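Local coordinates for protein sensor-type histidine kinase PrrB (Mycobacterium tuberculosis, PDB 1YSR) that probably serves as the sensor kinase of the PrrB/PrrA two-component system, its C-terminal domain binding the ATP used to phosphorylate a histidine, at residues 9-14 / 69-74; 51-56 / 116-121; 78-83 / 144-149; 128-133 / 140-145. All blocks are in the same frame, centred on the assembly; numbering follows the deposited sequence.

Contact 1. Residues 9-14 / 69-74; sequences DITDLL and LSAVSS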
loop_
_atom_site.group_PDB
_atom_site.type_symbol
_atom_site.label_atom_id
_atom_site.label_comp_id
_atom_site.label_asym_id
_atom_site.label_seq_id
_atom_site.Cartn_x
_atom_site.Cartn_y
_atom_site.Cartn_z
ATOM N N ASP A 9 -4.951 0.970 3.245
ATOM C CA ASP A 9 -5.011 1.792 4.459
ATOM C C ASP A 9 -4.279 3.080 4.161
ATOM O O ASP A 9 -3.059 3.084 4.146
ATOM C CB ASP A 9 -4.330 1.054 5.622
ATOM C CG ASP A 9 -4.340 1.867 6.927
ATOM O OD1 ASP A 9 -4.462 3.119 6.904
ATOM O OD2 ASP A 9 -4.131 1.237 7.980
ATOM N N ILE A 10 -5.035 4.125 3.850
ATOM C CA ILE A 10 -4.464 5.411 3.408
ATOM C C ILE A 10 -3.597 6.008 4.495
ATOM O O ILE A 10 -2.531 6.665 4.263
ATOM C CB ILE A 10 -5.634 6.436 3.081
ATOM C CG1 ILE A 10 -6.390 5.991 1.827
ATOM C CG2 ILE A 10 -5.091 7.848 2.911
ATOM C CD1 ILE A 10 -5.450 5.730 0.587
ATOM N N THR A 11 -4.071 5.807 5.729
ATOM C CA THR A 11 -3.388 6.342 6.880
ATOM C C THR A 11 -1.999 5.731 7.060
ATOM O O THR A 11 -1.003 6.466 7.247
ATOM C CB THR A 11 -4.317 6.195 8.127
ATOM O OG1 THR A 11 -5.591 6.783 7.813
ATOM C CG2 THR A 11 -3.693 6.914 9.293
ATOM N N ASP A 12 -1.889 4.410 6.958
ATOM C CA ASP A 12 -0.608 3.735 7.039
ATOM C C ASP A 12 0.273 4.119 5.860
ATOM O O ASP A 12 1.484 4.272 6.011
ATOM C CB ASP A 12 -0.841 2.197 7.049
ATOM C CG ASP A 12 0.446 1.392 7.218
ATOM O OD1 ASP A 12 1.136 1.554 8.234
ATOM O OD2 ASP A 12 0.782 0.617 6.312
ATOM N N LEU A 13 -0.327 4.231 4.659
ATOM C CA LEU A 13 0.402 4.668 3.475
ATOM C C LEU A 13 1.104 6.011 3.749
ATOM O O LEU A 13 2.277 6.193 3.431
ATOM C CB LEU A 13 -0.589 4.792 2.279
ATOM C CG LEU A 13 0.071 5.037 0.888
ATOM C CD1 LEU A 13 -0.856 4.494 -0.203
ATOM C CD2 LEU A 13 0.184 6.548 0.664
ATOM N N LEU A 14 0.358 6.960 4.274
ATOM C CA LEU A 14 0.940 8.279 4.626
ATOM C C LEU A 14 2.081 8.154 5.652
ATOM O O LEU A 14 3.104 8.842 5.560
ATOM C CB LEU A 14 -0.155 9.240 5.105
ATOM C CG LEU A 14 -1.224 9.641 4.046
ATOM C CD1 LEU A 14 -2.325 10.568 4.643
ATOM C CD2 LEU A 14 -0.572 10.340 2.865
ATOM N N LEU A 69 1.520 15.405 6.484
ATOM C CA LEU A 69 0.523 14.600 5.770
ATOM C C LEU A 69 -0.665 14.401 6.716
ATOM O O LEU A 69 -0.502 14.217 7.937
ATOM C CB LEU A 69 1.118 13.234 5.449
ATOM C CG LEU A 69 2.468 13.304 4.731
ATOM C CD1 LEU A 69 3.104 11.876 4.422
ATOM C CD2 LEU A 69 2.425 14.239 3.450
ATOM N N SER A 70 -1.860 14.364 6.156
ATOM C CA SER A 70 -3.043 14.049 6.965
ATOM C C SER A 70 -4.112 13.341 6.167
ATOM O O SER A 70 -4.153 13.471 4.960
ATOM C CB SER A 70 -3.652 15.289 7.577
ATOM O OG SER A 70 -3.969 16.286 6.619
ATOM N N ALA A 71 -5.011 12.663 6.883
ATOM C CA ALA A 71 -6.201 12.058 6.284
ATOM C C ALA A 71 -7.353 12.276 7.232
ATOM O O ALA A 71 -7.246 12.005 8.457
ATOM C CB ALA A 71 -5.978 10.558 6.056
ATOM N N VAL A 72 -8.442 12.778 6.650
ATOM C CA VAL A 72 -9.690 13.072 7.356
ATOM C C VAL A 72 -10.770 12.226 6.670
ATOM O O VAL A 72 -10.982 12.362 5.455
ATOM C CB VAL A 72 -10.008 14.577 7.219
ATOM C CG1 VAL A 72 -11.436 14.905 7.670
ATOM C CG2 VAL A 72 -9.000 15.412 8.012
ATOM N N SER A 73 -11.457 11.395 7.443
ATOM C CA SER A 73 -12.506 10.480 6.954
ATOM C C SER A 73 -13.913 11.013 7.109
ATOM O O SER A 73 -14.240 11.648 8.119
ATOM C CB SER A 73 -12.484 9.179 7.766
ATOM O OG SER A 73 -11.184 8.650 7.884
ATOM N N SER A 74 -14.759 10.667 6.157
ATOM C CA SER A 74 -16.182 11.028 6.187
ATOM C C SER A 74 -16.983 9.938 5.491
ATOM O O SER A 74 -16.410 8.964 4.971
ATOM C CB SER A 74 -16.397 12.398 5.507
ATOM O OG SER A 74 -15.984 12.371 4.156
#
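L14 and L69 reach for each other with matching torsions. Each puts CG anti to its own carbonyl carbon (chi1 -65° for L14, -52° for L69) and then runs straight on, with CD1 anti to CA. Each CD1 methyl therefore ends against a backbone oxygen of the other chain piece: L69 CD1 lies 3.2 Å from L14 O, and L14 CD1 lies 3.4 Å from S70 O. Behind the two tips the CB atoms of L14 and L69 stand 4.2 Å apart. Further along, A71 CB fits against the helix, 3.9 Å from L14 CD1 and 4.2 Å from I10 CG2, with the T11 hydroxyl also near it; T11 OG1 itself is hydrogen-bonded to P36 O and C38 N.

This is the first turn of helix 10-24 laid over strand 66-74, nearly antiparallel to it at 173°, with short axes 8.5 Å apart. D9 is the N-cap: its OD1 takes the N-H of D12 from above the carboxylate plane, at 2.9 Å. L14 also meets V51 of helix 44-61.

No hydrogen bond joins helix and strand here. Methyl-to-carbonyl and methyl-to-methyl contacts hold the layers together, and A71 CB is the strand atom under the helix turn, touched by I10, T11 and L14, while the polar ends of D9 and T11 are turned to partners off the strand.

Contact 2. Residues 51-56 / 116-121; sequences VDNAIA and LALVAQ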
loop_
_atom_site.group_PDB
_atom_site.type_symbol
_atom_site.label_atom_id
_atom_site.label_comp_id
_atom_site.label_asym_id
_atom_site.label_seq_id
_atom_site.Cartn_x
_atom_site.Cartn_y
_atom_site.Cartn_z
ATOM N N VAL A 51 1.534 10.763 -3.522
ATOM C CA VAL A 51 2.057 11.349 -2.256
ATOM C C VAL A 51 3.533 11.656 -2.361
ATOM O O VAL A 51 3.984 12.732 -1.979
ATOM C CB VAL A 51 1.712 10.456 -1.047
ATOM C CG1 VAL A 51 2.353 11.008 0.195
ATOM C CG2 VAL A 51 0.179 10.402 -0.837
ATOM N N ASP A 52 4.319 10.691 -2.874
ATOM C CA ASP A 52 5.732 10.889 -3.117
ATOM C C ASP A 52 5.979 12.104 -3.984
ATOM O O ASP A 52 6.873 12.889 -3.675
ATOM C CB ASP A 52 6.375 9.647 -3.820
ATOM C CG ASP A 52 6.490 8.423 -2.911
ATOM O OD1 ASP A 52 6.299 8.556 -1.696
ATOM O OD2 ASP A 52 6.782 7.285 -3.426
ATOM N N ASN A 53 5.211 12.247 -5.068
ATOM C CA ASN A 53 5.394 13.327 -5.996
ATOM C C ASN A 53 5.097 14.689 -5.297
ATOM O O ASN A 53 5.779 15.701 -5.548
ATOM C CB ASN A 53 4.464 13.125 -7.193
ATOM C CG ASN A 53 4.742 14.095 -8.334
ATOM O OD1 ASN A 53 3.853 14.808 -8.784
ATOM N ND2 ASN A 53 5.978 14.090 -8.849
ATOM N N ALA A 54 4.032 14.703 -4.496
ATOM C CA ALA A 54 3.611 15.925 -3.768
ATOM C C ALA A 54 4.727 16.337 -2.794
ATOM O O ALA A 54 5.108 17.523 -2.739
ATOM C CB ALA A 54 2.332 15.663 -3.038
ATOM N N ILE A 55 5.279 15.375 -2.033
ATOM C CA ILE A 55 6.447 15.704 -1.171
ATOM C C ILE A 55 7.645 16.203 -1.951
ATOM O O ILE A 55 8.269 17.172 -1.577
ATOM C CB ILE A 55 6.814 14.517 -0.324
ATOM C CG1 ILE A 55 5.626 14.125 0.582
ATOM C CG2 ILE A 55 8.059 14.795 0.505
ATOM C CD1 ILE A 55 5.799 12.745 1.320
ATOM N N ALA A 56 7.945 15.569 -3.092
ATOM C CA ALA A 56 9.078 15.975 -3.860
ATOM C C ALA A 56 8.934 17.365 -4.436
ATOM O O ALA A 56 9.879 18.162 -4.434
ATOM C CB ALA A 56 9.376 14.918 -4.962
ATOM N N LEU A 116 2.431 18.824 -10.873
ATOM C CA LEU A 116 1.645 17.862 -10.107
ATOM C C LEU A 116 0.675 17.000 -10.956
ATOM O O LEU A 116 -0.314 16.504 -10.438
ATOM C CB LEU A 116 0.850 18.597 -9.018
ATOM C CG LEU A 116 1.710 19.252 -7.924
ATOM C CD1 LEU A 116 0.880 20.180 -7.055
ATOM C CD2 LEU A 116 2.402 18.202 -7.103
ATOM N N ALA A 117 0.929 16.849 -12.253
ATOM C CA ALA A 117 0.052 16.073 -13.126
ATOM C C ALA A 117 -0.079 14.611 -12.728
ATOM O O ALA A 117 -1.131 14.006 -12.999
ATOM C CB ALA A 117 0.511 16.132 -14.545
ATOM N N LEU A 118 0.980 14.050 -12.120
ATOM C CA LEU A 118 0.922 12.642 -11.638
ATOM C C LEU A 118 -0.120 12.512 -10.573
ATOM O O LEU A 118 -0.911 11.566 -10.564
ATOM C CB LEU A 118 2.261 12.137 -11.087
ATOM C CG LEU A 118 3.344 11.537 -11.996
ATOM C CD1 LEU A 118 4.532 11.044 -11.134
ATOM C CD2 LEU A 118 2.780 10.420 -12.862
ATOM N N VAL A 119 -0.143 13.487 -9.679
ATOM C CA VAL A 119 -1.123 13.544 -8.640
ATOM C C VAL A 119 -2.527 13.614 -9.219
ATOM O O VAL A 119 -3.408 12.843 -8.853
ATOM C CB VAL A 119 -0.848 14.728 -7.700
ATOM C CG1 VAL A 119 -1.871 14.774 -6.617
ATOM C CG2 VAL A 119 0.545 14.612 -7.084
ATOM N N ALA A 120 -2.777 14.564 -10.139
ATOM C CA ALA A 120 -4.091 14.642 -10.752
ATOM C C ALA A 120 -4.517 13.354 -11.448
ATOM O O ALA A 120 -5.669 12.928 -11.347
ATOM C CB ALA A 120 -4.149 15.851 -11.738
ATOM N N GLN A 121 -3.577 12.734 -12.148
ATOM C CA GLN A 121 -3.838 11.491 -12.853
ATOM C C GLN A 121 -4.325 10.397 -11.877
ATOM O O GLN A 121 -5.291 9.690 -12.129
ATOM C CB GLN A 121 -2.560 11.034 -13.535
ATOM C CG GLN A 121 -2.710 9.915 -14.557
ATOM C CD GLN A 121 -1.403 9.152 -14.745
ATOM O OE1 GLN A 121 -1.395 7.921 -14.739
ATOM N NE2 GLN A 121 -0.301 9.872 -14.889
HETATM O O HOH W 1 3.930 15.213 -11.451
#
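N53 faces L118 and V119 where two helices of the histidine kinase ATP-binding fold (the Bergerat fold of the GHKL family) pack antiparallel. Helices 44-61 and 117-125 cross at -153°, their short axes 8.9 Å apart. The sequence around N53 fits the N box of this family.

Starting from the backbone, N53 CB rests 4.2 Å from V119 CG2. With CG anti to the backbone N (chi1 -171°) the side chain points toward helix 117-125, and CG comes within 4.1 Å of L118 CD1; the asparagine and L118 side chains meet at about a right angle. OD1 then sits amid carbons of the second segment: V119 CG2 is 3.7 Å from it and L118 CB 3.9 Å, with L116 CD2 close by. The amide nitrogen goes another way, passing L118 CD1 and giving a hydrogen bond to S102 OG; it also makes a weak one to S150 OG of the third subunit. A bound Tris molecule lies about 6 Å from this side chain; it probably came from the crystallisation liquor, though such molecules can mark pockets.

Next to N53, L116 CD2 packs against A54 CA. Both A54 and V119 also touch L142 of the sheet beneath. A water links the two segments: it donates to N53 OD1 at 2.7 Å and accepts from L118 N, in the first turn of helix 117-125, at 3.2 Å.

Contact 3. Residues 78-83 / 144-149; sequences VEIAID and LRLPGP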
loop_
_atom_site.group_PDB
_atom_site.type_symbol
_atom_site.label_atom_id
_atom_site.label_comp_id
_atom_site.label_asym_id
_atom_site.label_seq_id
_atom_site.Cartn_x
_atom_site.Cartn_y
_atom_site.Cartn_z
ATOM N N VAL A 78 -12.333 9.967 1.773
ATOM C CA VAL A 78 -11.237 10.561 2.513
ATOM C C VAL A 78 -10.668 11.808 1.818
ATOM O O VAL A 78 -10.665 11.909 0.596
ATOM C CB VAL A 78 -10.152 9.495 2.675
ATOM C CG1 VAL A 78 -9.615 9.052 1.286
ATOM C CG2 VAL A 78 -9.015 9.925 3.614
ATOM N N GLU A 79 -10.169 12.736 2.631
ATOM C CA GLU A 79 -9.529 13.934 2.119
ATOM C C GLU A 79 -8.113 13.766 2.649
ATOM O O GLU A 79 -7.907 13.705 3.855
ATOM C CB GLU A 79 -10.244 15.170 2.686
ATOM C CG GLU A 79 -9.529 16.499 2.645
ATOM C CD GLU A 79 -10.430 17.623 3.178
ATOM O OE1 GLU A 79 -11.518 17.825 2.572
ATOM O OE2 GLU A 79 -10.059 18.273 4.191
ATOM N N ILE A 80 -7.178 13.573 1.733
ATOM C CA ILE A 80 -5.759 13.449 2.035
ATOM C C ILE A 80 -5.152 14.830 1.774
ATOM O O ILE A 80 -5.445 15.458 0.767
ATOM C CB ILE A 80 -5.113 12.459 1.051
ATOM C CG1 ILE A 80 -5.695 11.045 1.276
ATOM C CG2 ILE A 80 -3.542 12.445 1.162
ATOM C CD1 ILE A 80 -5.386 10.063 0.140
ATOM N N ALA A 81 -4.311 15.322 2.664
ATOM C CA ALA A 81 -3.675 16.635 2.404
ATOM C C ALA A 81 -2.202 16.570 2.612
ATOM O O ALA A 81 -1.751 15.891 3.538
ATOM C CB ALA A 81 -4.293 17.720 3.362
ATOM N N ILE A 82 -1.449 17.232 1.736
ATOM C CA ILE A 82 0.008 17.330 1.921
ATOM C C ILE A 82 0.243 18.828 2.074
ATOM O O ILE A 82 0.030 19.614 1.113
ATOM C CB ILE A 82 0.801 16.765 0.711
ATOM C CG1 ILE A 82 0.475 15.252 0.512
ATOM C CG2 ILE A 82 2.225 16.921 0.944
ATOM C CD1 ILE A 82 -0.395 14.920 -0.674
ATOM N N ASP A 83 0.461 19.240 3.321
ATOM C CA ASP A 83 0.706 20.681 3.649
ATOM C C ASP A 83 2.196 20.996 3.757
ATOM O O ASP A 83 2.929 20.189 4.309
ATOM C CB ASP A 83 0.059 20.978 5.030
ATOM C CG ASP A 83 -1.395 21.267 4.928
ATOM O OD1 ASP A 83 -1.727 22.433 4.650
ATOM O OD2 ASP A 83 -2.206 20.338 5.154
ATOM N N LEU A 144 -6.239 15.781 -1.914
ATOM C CA LEU A 144 -6.800 14.752 -2.831
ATOM C C LEU A 144 -8.041 14.299 -2.196
ATOM O O LEU A 144 -8.009 13.887 -1.059
ATOM C CB LEU A 144 -5.916 13.535 -2.903
ATOM C CG LEU A 144 -4.524 13.543 -3.439
ATOM C CD1 LEU A 144 -4.392 12.208 -4.169
ATOM C CD2 LEU A 144 -4.300 14.700 -4.342
ATOM N N ARG A 145 -9.160 14.399 -2.897
ATOM C CA ARG A 145 -10.421 13.988 -2.337
ATOM C C ARG A 145 -10.926 12.738 -3.052
ATOM O O ARG A 145 -11.254 12.795 -4.223
ATOM C CB ARG A 145 -11.430 15.111 -2.448
ATOM C CG ARG A 145 -11.133 16.256 -1.526
ATOM C CD ARG A 145 -12.162 17.357 -1.655
ATOM N NE ARG A 145 -11.546 18.669 -1.761
ATOM C CZ ARG A 145 -11.241 19.407 -0.711
ATOM N NH1 ARG A 145 -11.493 18.931 0.490
ATOM N NH2 ARG A 145 -10.690 20.595 -0.847
ATOM N N LEU A 146 -10.987 11.638 -2.314
ATOM C CA LEU A 146 -11.218 10.331 -2.876
ATOM C C LEU A 146 -12.443 9.649 -2.282
ATOM O O LEU A 146 -12.637 9.699 -1.060
ATOM C CB LEU A 146 -10.015 9.427 -2.684
ATOM C CG LEU A 146 -8.688 9.917 -3.198
ATOM C CD1 LEU A 146 -7.607 8.888 -2.951
ATOM C CD2 LEU A 146 -8.713 10.387 -4.641
ATOM N N PRO A 147 -13.286 9.056 -3.166
ATOM C CA PRO A 147 -14.501 8.430 -2.702
ATOM C C PRO A 147 -14.235 7.150 -1.953
ATOM O O PRO A 147 -13.325 6.377 -2.315
ATOM C CB PRO A 147 -15.272 8.146 -3.984
ATOM C CG PRO A 147 -14.294 8.025 -5.033
ATOM C CD PRO A 147 -13.210 9.060 -4.642
ATOM N N GLY A 148 -15.030 6.955 -0.904
ATOM C CA GLY A 148 -14.911 5.791 -0.051
ATOM C C GLY A 148 -15.554 4.584 -0.720
ATOM O O GLY A 148 -16.181 4.707 -1.789
ATOM N N PRO A 149 -15.352 3.390 -0.126
ATOM C CA PRO A 149 -15.781 2.096 -0.666
ATOM C C PRO A 149 -17.168 1.590 -0.258
ATOM O O PRO A 149 -17.623 0.555 -0.804
ATOM C CB PRO A 149 -14.694 1.146 -0.137
ATOM C CG PRO A 149 -14.365 1.730 1.223
ATOM C CD PRO A 149 -14.505 3.227 1.089
#
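Strands 77-84 and 140-147 are antiparallel neighbours inside the five-stranded mixed sheet of the ATP-binding domain, and V78 pairs with L146 while I80 pairs with L144. Both are hydrogen-bonded pairs. V78 N gives to L146 O at 2.9 Å and L146 N gives back to V78 O in an almost perfectly straight bond (179° at the hydrogen). The I80 and L144 ring closes the same way, with L144 N 2.8 Å from I80 O.

On the face that carries V78, I80, L144 and L146 the aliphatic groups lie in contact. V78 has CG1 wedged between its backbone N and carbonyl carbon (chi1 62°), which leaves that methyl beside L146 CB at 4.0 Å, the two side chains pointing the same way. I80 CB meets L144 CB at 4.2 Å, and the delta methyl I80 CD1 reaches diagonally to L146 CD1 at 4.0 Å.

The other face bears the non-hydrogen-bonded pair E79 and R145. Their side chains run side by side, the glutamate extended and the arginine bent at chi3, bringing E79 OE1 to the guanidinium edge in a salt bridge with R145 NH1. The modelled separation is implausibly short, so the exact positions are doubtful.

Strand 66-74 flanks this pair beyond 77-84, and strand 129-134 flanks it beyond 140-147. The aliphatic face is covered in part by I10 of helix 10-24, which touches I80, by V119 of helix 117-125 on L144, and by I40 of strand 39-42, which packs on V78 and L146.

Contact 4. Residues 128-133 / 140-145; sequences GTASLE and ARLVLR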
loop_
_atom_site.group_PDB
_atom_site.type_symbol
_atom_site.label_atom_id
_atom_site.label_comp_id
_atom_site.label_asym_id
_atom_site.label_seq_id
_atom_site.Cartn_x
_atom_site.Cartn_y
_atom_site.Cartn_z
ATOM N N GLY A 128 -11.724 10.724 -7.940
ATOM C CA GLY A 128 -11.728 11.845 -7.039
ATOM C C GLY A 128 -11.046 13.020 -7.707
ATOM O O GLY A 128 -10.851 13.030 -8.931
ATOM N N THR A 129 -10.627 13.992 -6.891
ATOM C CA THR A 129 -10.045 15.220 -7.425
ATOM C C THR A 129 -8.780 15.586 -6.665
ATOM O O THR A 129 -8.613 15.153 -5.529
ATOM C CB THR A 129 -11.024 16.375 -7.271
ATOM O OG1 THR A 129 -11.377 16.516 -5.876
ATOM C CG2 THR A 129 -12.311 16.064 -8.058
ATOM N N ALA A 130 -7.873 16.308 -7.339
ATOM C CA ALA A 130 -6.724 16.911 -6.667
ATOM C C ALA A 130 -6.834 18.439 -6.823
ATOM O O ALA A 130 -7.188 18.932 -7.883
ATOM C CB ALA A 130 -5.467 16.411 -7.268
ATOM N N SER A 131 -6.555 19.174 -5.758
ATOM C CA SER A 131 -6.552 20.628 -5.881
ATOM C C SER A 131 -5.552 21.230 -4.944
ATOM O O SER A 131 -5.046 20.564 -4.026
ATOM C CB SER A 131 -7.932 21.150 -5.597
ATOM O OG SER A 131 -8.313 20.696 -4.345
ATOM N N LEU A 132 -5.280 22.510 -5.183
ATOM C CA LEU A 132 -4.354 23.265 -4.333
ATOM C C LEU A 132 -5.071 24.366 -3.556
ATOM O O LEU A 132 -6.040 25.026 -4.041
ATOM C CB LEU A 132 -3.257 23.859 -5.197
ATOM C CG LEU A 132 -2.120 22.898 -5.587
ATOM C CD1 LEU A 132 -1.422 23.329 -6.822
ATOM C CD2 LEU A 132 -1.095 22.780 -4.416
ATOM N N GLU A 133 -4.610 24.519 -2.327
ATOM C CA GLU A 133 -5.130 25.502 -1.357
ATOM C C GLU A 133 -3.927 26.121 -0.687
ATOM O O GLU A 133 -2.780 25.741 -0.971
ATOM C CB GLU A 133 -5.960 24.815 -0.294
ATOM C CG GLU A 133 -7.215 24.223 -0.817
ATOM C CD GLU A 133 -8.004 23.491 0.245
ATOM O OE1 GLU A 133 -7.599 23.534 1.437
ATOM O OE2 GLU A 133 -9.020 22.866 -0.118
ATOM N N ALA A 140 2.155 25.350 0.124
ATOM C CA ALA A 140 1.040 24.753 -0.586
ATOM C C ALA A 140 0.335 23.725 0.303
ATOM O O ALA A 140 0.975 23.110 1.163
ATOM C CB ALA A 140 1.576 24.091 -1.832
ATOM N N ARG A 141 -0.967 23.535 0.070
ATOM C CA ARG A 141 -1.705 22.448 0.620
ATOM C C ARG A 141 -2.305 21.726 -0.609
ATOM O O ARG A 141 -3.148 22.306 -1.349
ATOM C CB ARG A 141 -2.812 23.000 1.510
ATOM C CG ARG A 141 -3.773 21.972 2.043
ATOM C CD ARG A 141 -4.534 22.567 3.252
ATOM N NE ARG A 141 -5.830 21.945 3.350
ATOM C CZ ARG A 141 -6.076 20.900 4.111
ATOM N NH1 ARG A 141 -5.113 20.404 4.859
ATOM N NH2 ARG A 141 -7.295 20.375 4.139
ATOM N N LEU A 142 -1.834 20.510 -0.870
ATOM C CA LEU A 142 -2.407 19.729 -1.953
ATOM C C LEU A 142 -3.397 18.762 -1.356
ATOM O O LEU A 142 -3.046 17.986 -0.457
ATOM C CB LEU A 142 -1.304 18.950 -2.678
ATOM C CG LEU A 142 -1.626 17.908 -3.772
ATOM C CD1 LEU A 142 -2.503 18.404 -4.784
ATOM C CD2 LEU A 142 -0.318 17.570 -4.396
ATOM N N VAL A 143 -4.628 18.785 -1.869
ATOM C CA VAL A 143 -5.684 18.038 -1.290
ATOM C C VAL A 143 -6.211 17.048 -2.297
ATOM O O VAL A 143 -6.579 17.417 -3.407
ATOM C CB VAL A 143 -6.884 18.902 -0.806
ATOM C CG1 VAL A 143 -7.803 18.005 -0.020
ATOM C CG2 VAL A 143 -6.442 20.010 0.102
ATOM N N LEU A 144 -6.239 15.781 -1.914
ATOM C CA LEU A 144 -6.800 14.752 -2.831
ATOM C C LEU A 144 -8.041 14.299 -2.196
ATOM O O LEU A 144 -8.009 13.887 -1.059
ATOM C CB LEU A 144 -5.916 13.535 -2.903
ATOM C CG LEU A 144 -4.524 13.543 -3.439
ATOM C CD1 LEU A 144 -4.392 12.208 -4.169
ATOM C CD2 LEU A 144 -4.300 14.700 -4.342
ATOM N N ARG A 145 -9.160 14.399 -2.897
ATOM C CA ARG A 145 -10.421 13.988 -2.337
ATOM C C ARG A 145 -10.926 12.738 -3.052
ATOM O O ARG A 145 -11.254 12.795 -4.223
ATOM C CB ARG A 145 -11.430 15.111 -2.448
ATOM C CG ARG A 145 -11.133 16.256 -1.526
ATOM C CD ARG A 145 -12.162 17.357 -1.655
ATOM N NE ARG A 145 -11.546 18.669 -1.761
ATOM C CZ ARG A 145 -11.241 19.407 -0.711
ATOM N NH1 ARG A 145 -11.493 18.931 0.490
ATOM N NH2 ARG A 145 -10.690 20.595 -0.847
HETATM O O HOH W 2 -9.439 17.919 -4.100
#
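E133 holds two guanidinium groups by their edges. R145 presents its edge to E133 OE2, which lies in the guanidinium plane 2.9 Å from NH2, a salt bridge whose hydrogen bond is weak because the N-H is poorly aimed; one face of the same group is covered by V143 CG1, 3.7 Å above its centre. E133 OE1 lies in the guanidinium plane of R141: NE gives it a good hydrogen bond at 3.1 Å (160° at the hydrogen), although it meets that oxygen from above the carboxylate plane. V143 CG2 sits against E133 CD at 3.8 Å, so V143 packs on both E133 and R145.

The backbones form the hairpin of strands 129-134 and 140-147. T129 with R145, S131 with V143 and E133 with R141 are its hydrogen-bonded pairs, six bonds in all. On the face bearing these six side chains a water is bonded to T129 OG1 and S131 OG and donates to V143 O.

The face of A130, L132, L142 and L144 is aliphatic. A130 CB touches L144 CD2 at 3.6 Å, and L142 CD1 comes over S131 O at 3.4 Å; helix 117-125 and F98 cover part of it. At the end of the hairpin L132 CD2 packs on A140 CB at 3.9 Å.

Thus the hairpin is two-sided. R145 also pairs with E79 and R141 with D83, both on strand 77-84, and such mutual pairing would be expected to keep E133 ionised.

How the contacts relate
Contacts 3 and 4 share L144 and R145, their centres 8 Å apart, and together run the sheet from strand 77-84 to 129-134; D83 OD2 to R141 NH1 (2.9 Å) is a salt bridge between them. Contact 1 joins the sheet at strand 66-74, the neighbour of 77-84, where I10 CG2 lies 3.6 Å from I80 CD1 of contact 3. Contact 2 lies over the aliphatic face: A54 CB is 3.5 Å from L142 CD2 of contact 4, and V51 CG2 is 3.8 Å from L14 CD2 of contact 1. Contact 2 is also the part next to the probable nucleotide site, with the N box-like helix, a nearby Tris, and helix 117-125 following the unmodelled residues 103-113.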